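Local coordinates for cellulosomal scaffoldin adaptor protein B (Acetivibrio cellulolyticus, PDB 4UYP), which carries a calcium-binding type I dockerin domain that docks onto a cohesin of the anchoring scaffoldin ScaC, helping attach the cellulosome to the cell surface, at residues Val19-Tyr24 / Gly47-Asn52; Ala41-Asn46 / Phe66-Glu71. The protein carries 2 engineered substitutions. All coordinates share one frame; numbering follows the deposited sequence. Where two conformers were deposited one is given.

Contact 1 (Val19-Tyr24 / Gly47-Asn52); sequences VLIRDY and GSIKIN. With CA (calcium ion), chain K.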
ATOM      1  N   VAL B  19      -6.573 -21.878   1.315  1.00 10.28           N
ATOM      2  CA  VAL B  19      -5.550 -21.295   2.207  1.00  9.95           C
ATOM      3  C   VAL B  19      -4.474 -20.563   1.417  1.00 10.18           C
ATOM      4  O   VAL B  19      -4.034 -19.437   1.787  1.00 10.74           O
ATOM      5  CB  VAL B  19      -4.956 -22.366   3.053  1.00 10.26           C
ATOM      6  CG1 VAL B  19      -3.855 -21.751   3.958  1.00 10.95           C
ATOM      7  CG2 VAL B  19      -5.976 -23.032   4.000  1.00 12.12           C
ATOM      8  N   LEU B  20      -4.029 -21.132   0.283  1.00 11.31           N
ATOM      9  CA  LEU B  20      -3.033 -20.492  -0.536  1.00 10.85           C
ATOM     10  C   LEU B  20      -3.499 -19.197  -1.115  1.00 10.96           C
ATOM     11  O   LEU B  20      -2.750 -18.195  -1.168  1.00 11.01           O
ATOM     12  CB  LEU B  20      -2.537 -21.400  -1.648  1.00 13.33           C
ATOM     13  CG  LEU B  20      -1.827 -22.627  -1.102  1.00 15.69           C
ATOM     14  CD1 LEU B  20      -1.545 -23.643  -2.233  1.00 18.06           C
ATOM     15  CD2 LEU B  20      -0.421 -22.159  -0.636  1.00 20.35           C
ATOM     16  N   ILE B  21      -4.789 -19.107  -1.564  1.00 10.85           N
ATOM     17  CA  ILE B  21      -5.291 -17.850  -2.053  1.00 10.14           C
ATOM     18  C   ILE B  21      -5.295 -16.833  -0.890  1.00 10.54           C
ATOM     19  O   ILE B  21      -4.917 -15.651  -1.119  1.00 10.22           O
ATOM     20  CB  ILE B  21      -6.715 -18.010  -2.592  1.00 10.51           C
ATOM     21  CG1 ILE B  21      -6.692 -18.958  -3.814  1.00 12.86           C
ATOM     22  CG2 ILE B  21      -7.249 -16.680  -3.041  1.00 10.97           C
ATOM     23  CD1 ILE B  21      -8.102 -19.279  -4.370  1.00 12.11           C
ATOM     24  N   ARG B  22      -5.736 -17.257   0.299  1.00 10.20           N
ATOM     25  CA  ARG B  22      -5.665 -16.340   1.456  1.00  9.69           C
ATOM     26  C   ARG B  22      -4.179 -15.862   1.727  1.00  9.61           C
ATOM     27  O   ARG B  22      -3.972 -14.646   2.012  1.00 10.41           O
ATOM     28  CB  ARG B  22      -6.308 -17.036   2.648  1.00  9.88           C
ATOM     29  CG  ARG B  22      -6.313 -16.117   3.901  1.00 10.15           C
ATOM     30  CD  ARG B  22      -7.032 -16.851   5.023  1.00 10.68           C
ATOM     31  NE  ARG B  22      -6.221 -17.979   5.505  1.00 11.19           N
ATOM     32  CZ  ARG B  22      -6.727 -18.987   6.201  1.00 13.18           C
ATOM     33  NH1 ARG B  22      -8.022 -19.146   6.418  1.00 14.00           N
ATOM     34  NH2 ARG B  22      -5.857 -19.857   6.693  1.00 15.05           N
ATOM     35  N   ASP B  23      -3.217 -16.748   1.559  1.00  9.80           N
ATOM     36  CA  ASP B  23      -1.781 -16.342   1.772  1.00 10.88           C
ATOM     37  C   ASP B  23      -1.474 -15.278   0.780  1.00 12.12           C
ATOM     38  O   ASP B  23      -0.697 -14.327   1.112  1.00 11.35           O
ATOM     39  CB  ASP B  23      -0.847 -17.535   1.548  1.00 12.67           C
ATOM     40  CG  ASP B  23      -0.810 -18.489   2.672  1.00 17.27           C
ATOM     41  OD1 ASP B  23      -1.332 -18.232   3.757  1.00 18.42           O
ATOM     42  OD2 ASP B  23      -0.201 -19.599   2.316  1.00 22.78           O
ATOM     43  N   TYR B  24      -1.930 -15.357  -0.498  1.00 10.42           N
ATOM     44  CA  TYR B  24      -1.654 -14.296  -1.444  1.00 11.07           C
ATOM     45  C   TYR B  24      -2.285 -12.948  -1.086  1.00 10.02           C
ATOM     46  O   TYR B  24      -1.656 -11.865  -1.153  1.00 13.00           O
ATOM     47  CB  TYR B  24      -2.183 -14.747  -2.856  1.00 12.92           C
ATOM     48  CG  TYR B  24      -1.783 -13.881  -3.987  1.00 12.29           C
ATOM     49  CD1 TYR B  24      -2.534 -12.751  -4.350  1.00 13.85           C
ATOM     50  CD2 TYR B  24      -0.580 -14.174  -4.701  1.00 15.47           C
ATOM     51  CE1 TYR B  24      -2.129 -11.904  -5.383  1.00 15.15           C
ATOM     52  CE2 TYR B  24      -0.273 -13.360  -5.779  1.00 15.08           C
ATOM     53  CZ  TYR B  24      -0.996 -12.218  -6.074  1.00 15.84           C
ATOM     54  OH  TYR B  24      -0.549 -11.421  -7.141  1.00 17.98           O
ATOM     55  N   GLY B  47     -10.528 -10.959 -12.838  1.00 18.19           N
ATOM     56  CA  GLY B  47      -9.225 -10.482 -13.200  1.00 17.28           C
ATOM     57  C   GLY B  47      -8.262 -10.126 -12.092  1.00 17.93           C
ATOM     58  O   GLY B  47      -7.073  -9.929 -12.344  1.00 18.47           O
ATOM     59  N   SER B  48      -8.770 -10.218 -10.836  1.00 14.93           N
ATOM     60  CA  SER B  48      -7.955  -9.940  -9.651  1.00 14.16           C
ATOM     61  C   SER B  48      -8.151 -11.050  -8.666  1.00 13.28           C
ATOM     62  O   SER B  48      -9.223 -11.707  -8.627  1.00 15.51           O
ATOM     63  CB  SER B  48      -8.319  -8.664  -8.931  1.00 14.25           C
ATOM     64  OG  SER B  48      -7.999  -7.499  -9.720  1.00 15.69           O
ATOM     65  N   ILE B  49      -7.088 -11.331  -7.893  1.00 12.34           N
ATOM     66  CA  ILE B  49      -7.197 -12.270  -6.778  0.50 12.07           C
ATOM     67  C   ILE B  49      -7.590 -11.469  -5.515  1.00 12.31           C
ATOM     68  O   ILE B  49      -6.872 -10.525  -5.127  1.00 13.28           O
ATOM     69  CB  ILE B  49      -5.902 -13.019  -6.624  0.50 12.36           C
ATOM     70  CG1 ILE B  49      -5.447 -13.588  -7.993  0.50 13.65           C
ATOM     71  CG2 ILE B  49      -6.024 -14.176  -5.638  0.50 12.28           C
ATOM     72  CD1 ILE B  49      -4.234 -14.508  -7.889  0.50 16.03           C
ATOM     73  N   LYS B  50      -8.717 -11.802  -4.923  1.00 11.69           N
ATOM     74  CA  LYS B  50      -9.233 -11.108  -3.745  1.00 11.13           C
ATOM     75  C   LYS B  50      -9.743 -12.097  -2.793  1.00 10.11           C
ATOM     76  O   LYS B  50      -9.823 -13.302  -3.026  1.00 10.61           O
ATOM     77  CB  LYS B  50     -10.317 -10.139  -4.115  1.00 10.35           C
ATOM     78  CG  LYS B  50      -9.911  -9.077  -5.187  1.00 12.41           C
ATOM     79  CD  LYS B  50     -11.058  -8.191  -5.581  1.00 12.88           C
ATOM     80  CE  LYS B  50     -11.439  -7.259  -4.496  1.00 13.19           C
ATOM     81  NZ  LYS B  50     -12.512  -6.292  -4.931  1.00 16.92           N
ATOM     82  N   ILE B  51     -10.084 -11.621  -1.552  1.00  9.95           N
ATOM     83  CA  ILE B  51     -10.484 -12.564  -0.536  1.00 10.66           C
ATOM     84  C   ILE B  51     -11.705 -13.416  -0.934  1.00 10.31           C
ATOM     85  O   ILE B  51     -11.818 -14.545  -0.426  1.00 10.87           O
ATOM     86  CB  ILE B  51     -10.697 -11.812   0.869  1.00  9.41           C
ATOM     87  CG1 ILE B  51     -10.788 -12.808   2.081  1.00  9.83           C
ATOM     88  CG2 ILE B  51     -11.915 -10.919   0.823  1.00  9.95           C
ATOM     89  CD1 ILE B  51      -9.589 -13.722   2.200  1.00 12.26           C
ATOM     90  N   ASN B  52     -12.605 -12.838  -1.734  1.00 10.08           N
ATOM     91  CA  ASN B  52     -13.756 -13.702  -2.014  1.00 10.57           C
ATOM     92  C   ASN B  52     -13.382 -14.858  -2.919  1.00 11.31           C
ATOM     93  O   ASN B  52     -14.074 -15.883  -2.827  1.00 11.34           O
ATOM     94  CB  ASN B  52     -14.836 -12.861  -2.705  1.00 10.91           C
ATOM     95  CG  ASN B  52     -14.455 -12.453  -4.112  1.00 11.55           C
ATOM     96  OD1 ASN B  52     -13.357 -11.934  -4.383  1.00 11.69           O
ATOM     97  ND2 ASN B  52     -15.377 -12.686  -5.084  1.00 13.51           N
TER
HETATM   98 CA    CA K 200     -11.299 -12.701  -8.487  1.00 13.19          CA
HETATM   99  O   HOH W   1     -12.559 -11.364  -6.915  1.00 11.66           O
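Ile49 meets helix 15-26 with both of its branches, CD1 over the Tyr24 ring and CG2 against both Tyr24 and Ile21. In the conformer modelled here, its CD1 lies over one face of the Tyr24 ring, 4.3 Å from the ring centroid and only 14° off the normal, a CH-pi contact displaced a little toward the rim of the ring. The tyrosine is brought there by a CG anti to its backbone N (chi1 -170°), and its side chain runs at about a right angle to that of Ile49. The second branch of the isoleucine, CG2, touches the ring carbon Tyr24 CD1 at 4.0 Å and also packs methyl to methyl against Ile21, with 3.8 Å between the two CG2 atoms. Ile21 has CG1 beside its backbone N (chi1 -64°), which puts CG2 anti to that N and facing Ile49.

Residues 47-52 form the second half of an EF-hand calcium loop and the start of helix 51-61, with Lys50 as the N-cap. The loop is double-faced at this point: Ser48 points its carbonyl O at the calcium ion, 2.3 Å away, while the next residue, Ile49, points its side chain toward helix 15-26. Helix 37-41 closes the same cluster, since Met38 and Ala41 also touch Ile49. Further along, Ile51 CD1 comes within 4.4 Å of Arg22 CG; the end of the arginine leads away, its NH1 forming a salt bridge with Glu78 of a ScaC chain. Asn52 looks the other way, and its OD1 accepts a 2.7 Å hydrogen bond from the one water among the calcium's seven ligand atoms. Lys50 likewise reaches outward, to Glu128 of the same ScaC chain and Asp41 of a second one.

Contact 2 (Ala41-Asn46 / Phe66-Glu71); sequences ADVDGN and FLFPVE. With CA (calcium ion), chain K; SO4 (sulfate ion), chain F.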
ATOM      1  N   ALA B  41      -6.629 -19.389  -9.429  1.00 13.66           N
ATOM      2  CA  ALA B  41      -7.138 -18.768  -8.174  1.00 14.15           C
ATOM      3  C   ALA B  41      -8.300 -17.819  -8.442  1.00 13.84           C
ATOM      4  O   ALA B  41      -9.069 -17.499  -7.534  1.00 13.92           O
ATOM      5  CB  ALA B  41      -5.989 -17.953  -7.554  1.00 12.97           C
ATOM      6  N   ASP B  42      -8.405 -17.235  -9.630  1.00 13.70           N
ATOM      7  CA  ASP B  42      -9.367 -16.205  -9.899  1.00 12.55           C
ATOM      8  C   ASP B  42     -10.735 -16.873 -10.264  1.00 14.07           C
ATOM      9  O   ASP B  42     -11.188 -16.780 -11.450  1.00 14.41           O
ATOM     10  CB  ASP B  42      -8.873 -15.216 -11.021  1.00 14.20           C
ATOM     11  CG  ASP B  42      -9.862 -14.148 -11.287  1.00 15.79           C
ATOM     12  OD1 ASP B  42     -10.713 -13.770 -10.399  1.00 14.41           O
ATOM     13  OD2 ASP B  42      -9.836 -13.576 -12.405  1.00 18.36           O
ATOM     14  N   VAL B  43     -11.363 -17.454  -9.266  1.00 12.52           N
ATOM     15  CA  VAL B  43     -12.525 -18.280  -9.556  1.00 12.83           C
ATOM     16  C   VAL B  43     -13.751 -17.429  -9.816  1.00 15.16           C
ATOM     17  O   VAL B  43     -14.761 -18.002 -10.323  1.00 15.97           O
ATOM     18  CB  VAL B  43     -12.736 -19.340  -8.482  1.00 11.86           C
ATOM     19  CG1 VAL B  43     -11.607 -20.328  -8.449  1.00 13.08           C
ATOM     20  CG2 VAL B  43     -12.814 -18.739  -7.063  1.00 12.62           C
ATOM     21  N   ASP B  44     -13.826 -16.148  -9.455  1.00 14.57           N
ATOM     22  CA  ASP B  44     -14.934 -15.311  -9.956  1.00 18.31           C
ATOM     23  C   ASP B  44     -14.670 -14.679 -11.359  1.00 17.90           C
ATOM     24  O   ASP B  44     -15.562 -14.051 -11.914  1.00 21.95           O
ATOM     25  CB  ASP B  44     -15.457 -14.348  -8.880  1.00 17.02           C
ATOM     26  CG  ASP B  44     -14.537 -13.095  -8.653  1.00 14.34           C
ATOM     27  OD1 ASP B  44     -13.450 -13.091  -9.278  1.00 14.18           O
ATOM     28  OD2 ASP B  44     -15.096 -12.187  -7.993  1.00 15.12           O
ATOM     29  N   GLY B  45     -13.527 -14.884 -11.894  1.00 16.43           N
ATOM     30  CA  GLY B  45     -13.156 -14.500 -13.232  1.00 18.82           C
ATOM     31  C   GLY B  45     -13.098 -13.002 -13.416  1.00 22.91           C
ATOM     32  O   GLY B  45     -13.182 -12.510 -14.543  1.00 22.61           O
ATOM     33  N   ASN B  46     -12.921 -12.251 -12.319  1.00 19.69           N
ATOM     34  CA  ASN B  46     -12.910 -10.767 -12.474  1.00 20.95           C
ATOM     35  C   ASN B  46     -11.600 -10.181 -12.803  1.00 21.71           C
ATOM     36  O   ASN B  46     -11.554  -8.948 -13.124  1.00 24.73           O
ATOM     37  CB  ASN B  46     -13.561 -10.084 -11.258  1.00 20.22           C
ATOM     38  CG  ASN B  46     -12.653 -10.077 -10.025  1.00 14.66           C
ATOM     39  OD1 ASN B  46     -11.699 -10.783  -9.911  1.00 15.26           O
ATOM     40  ND2 ASN B  46     -13.008  -9.235  -9.120  1.00 18.67           N
ATOM     41  N   PHE B  66     -21.232 -25.841  -6.697  1.00 19.94           N
ATOM     42  CA  PHE B  66     -20.763 -26.970  -7.516  1.00 19.76           C
ATOM     43  C   PHE B  66     -20.013 -26.583  -8.742  1.00 19.88           C
ATOM     44  O   PHE B  66     -19.542 -27.408  -9.524  1.00 21.86           O
ATOM     45  CB  PHE B  66     -21.964 -27.910  -7.840  1.00 23.32           C
ATOM     46  CG  PHE B  66     -22.619 -28.395  -6.597  1.00 26.95           C
ATOM     47  CD1 PHE B  66     -22.000 -29.332  -5.797  1.00 31.82           C
ATOM     48  CD2 PHE B  66     -23.805 -27.799  -6.186  1.00 32.50           C
ATOM     49  CE1 PHE B  66     -22.597 -29.729  -4.587  1.00 36.27           C
ATOM     50  CE2 PHE B  66     -24.400 -28.150  -5.004  1.00 36.90           C
ATOM     51  CZ  PHE B  66     -23.794 -29.132  -4.211  1.00 36.61           C
ATOM     52  N   LEU B  67     -19.885 -25.277  -8.936  1.00 19.41           N
ATOM     53  CA  LEU B  67     -19.089 -24.703  -9.997  0.50 19.28           C
ATOM     54  C   LEU B  67     -18.717 -23.312  -9.538  1.00 17.17           C
ATOM     55  O   LEU B  67     -19.422 -22.736  -8.662  1.00 17.72           O
ATOM     56  CB  LEU B  67     -19.822 -24.690 -11.359  0.50 21.70           C
ATOM     57  CG  LEU B  67     -21.289 -24.326 -11.437  0.50 23.75           C
ATOM     58  CD1 LEU B  67     -21.490 -22.870 -11.221  0.50 25.37           C
ATOM     59  CD2 LEU B  67     -21.848 -24.633 -12.820  0.50 23.63           C
ATOM     60  N   PHE B  68     -17.695 -22.773 -10.175  1.00 16.83           N
ATOM     61  CA  PHE B  68     -17.260 -21.383  -9.875  1.00 14.70           C
ATOM     62  C   PHE B  68     -17.941 -20.393 -10.791  1.00 18.08           C
ATOM     63  O   PHE B  68     -18.349 -20.730 -11.941  1.00 18.54           O
ATOM     64  CB  PHE B  68     -15.730 -21.276  -9.998  1.00 15.46           C
ATOM     65  CG  PHE B  68     -15.065 -22.100  -8.949  1.00 14.04           C
ATOM     66  CD1 PHE B  68     -15.193 -21.710  -7.603  1.00 12.65           C
ATOM     67  CD2 PHE B  68     -14.303 -23.237  -9.221  1.00 14.10           C
ATOM     68  CE1 PHE B  68     -14.568 -22.454  -6.566  1.00 14.38           C
ATOM     69  CE2 PHE B  68     -13.629 -23.956  -8.227  1.00 13.11           C
ATOM     70  CZ  PHE B  68     -13.782 -23.562  -6.864  1.00 13.19           C
ATOM     71  N   PRO B  69     -18.102 -19.140 -10.391  1.00 17.98           N
ATOM     72  CA  PRO B  69     -18.708 -18.140 -11.292  1.00 18.83           C
ATOM     73  C   PRO B  69     -17.993 -18.004 -12.601  1.00 22.12           C
ATOM     74  O   PRO B  69     -18.704 -17.810 -13.662  1.00 24.08           O
ATOM     75  CB  PRO B  69     -18.592 -16.843 -10.476  1.00 17.15           C
ATOM     76  CG  PRO B  69     -18.605 -17.296  -9.085  1.00 18.66           C
ATOM     77  CD  PRO B  69     -17.781 -18.576  -9.046  1.00 18.35           C
ATOM     78  N   VAL B  70     -16.642 -18.150 -12.681  1.00 18.29           N
ATOM     79  CA  VAL B  70     -15.943 -18.098 -13.950  1.00 22.96           C
ATOM     80  C   VAL B  70     -16.388 -19.201 -14.937  1.00 25.23           C
ATOM     81  O   VAL B  70     -16.235 -19.001 -16.150  1.00 26.17           O
ATOM     82  CB  VAL B  70     -14.427 -18.105 -13.757  1.00 20.81           C
ATOM     83  CG1 VAL B  70     -13.867 -19.438 -13.260  1.00 21.64           C
ATOM     84  CG2 VAL B  70     -13.651 -17.653 -15.023  1.00 23.60           C
ATOM     85  N   GLU B  71     -16.910 -20.294 -14.416  1.00 21.90           N
ATOM     86  CA  GLU B  71     -17.373 -21.450 -15.262  1.00 23.86           C
ATOM     87  C   GLU B  71     -18.855 -21.283 -15.695  1.00 30.25           C
ATOM     88  O   GLU B  71     -19.297 -22.045 -16.589  1.00 36.46           O
ATOM     89  CB  GLU B  71     -17.232 -22.703 -14.455  1.00 21.80           C
ATOM     90  CG  GLU B  71     -15.816 -22.974 -14.007  1.00 21.63           C
ATOM     91  CD  GLU B  71     -15.723 -24.205 -13.180  1.00 24.58           C
ATOM     92  OE1 GLU B  71     -16.228 -24.341 -12.020  1.00 20.70           O
ATOM     93  OE2 GLU B  71     -15.174 -25.169 -13.766  1.00 28.97           O
TER
HETATM   94 CA    CA K 200     -11.299 -12.701  -8.487  1.00 13.19          CA
HETATM   95  S   SO4 F1146     -15.620  -6.197  -9.953  1.00 32.31           S
HETATM   96  O1  SO4 F1146     -17.030  -6.366  -9.402  1.00 37.04           O
HETATM   97  O2  SO4 F1146     -15.153  -4.970  -9.259  1.00 40.55           O
HETATM   98  O3  SO4 F1146     -15.869  -5.906 -11.444  1.00 38.37           O
HETATM   99  O4  SO4 F1146     -14.792  -7.381  -9.766  1.00 44.34           O
HETATM  100  O   HOH W   1     -12.559 -11.364  -6.915  1.00 11.66           O
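This is a loop-on-loop contact in which the C-terminal tail, after helix 51-61, lies against the first half of the second calcium loop. One backbone hydrogen bond and one CH-pi contact of valine on phenylalanine carry it. Val70 N donates to Val43 O at 3.0 Å with an N-H...O angle of 161°, the donor standing 30° out of the carbonyl plane. The same carbonyl oxygen is hemmed in by carbon, with Pro69 CD 3.3 Å away from Val43 O.

Val43 CG1 sits squarely above the centre of the Phe68 ring, 3.8 Å from its centroid and 7° off the normal. Val43 CB approaches the same face nearer its rim, 3.5 Å from Phe68 CD1. Tyr60 of helix 51-61 also meets the Phe68 ring. On the tail side, Phe68 N is tied to Glu71 OE1, which accepts through its anti lone pair.

Residues 41-46 begin an EF-hand loop, here that of a dockerin repeat, and Val43 is flanked by two calcium ligands: Asp42 OD1 and Asp44 OD1 each lie 2.3 Å from the calcium ion, which Asn46 OD1 binds too. The other carboxylate oxygens accept hydrogen bonds, Asp42 OD2 from Gly47 N and Asp44 OD2 from Asn52 ND2. A type I turn runs from Asp42 to Gly45, followed by an Asx turn in which Asn46 N donates to Asp44 OD1 from above the carboxylate plane. Gly45, at positive phi, brings its bare CA within 3.7 Å of Val70 CG2, while Pro69 CB rests over Asp44 CA.

Both contacts grip the second calcium loop, and they share the ion and its one bound water. Contact 1 holds the exit half of the loop to helix 15-26, joining that helix to the loop before helix 51-61 through aliphatic and aromatic side chains with no hydrogen bond across; contact 2 holds the entry half to the C-terminal tail and adds a backbone bond to its packing. Each is partly buried, but contact 2 reaches the surface at Gly45. The two interlock directly through the carboxylates of Asp42 and Asp44, which tie the acidic ligands of contact 2 to the later part of the loop in contact 1.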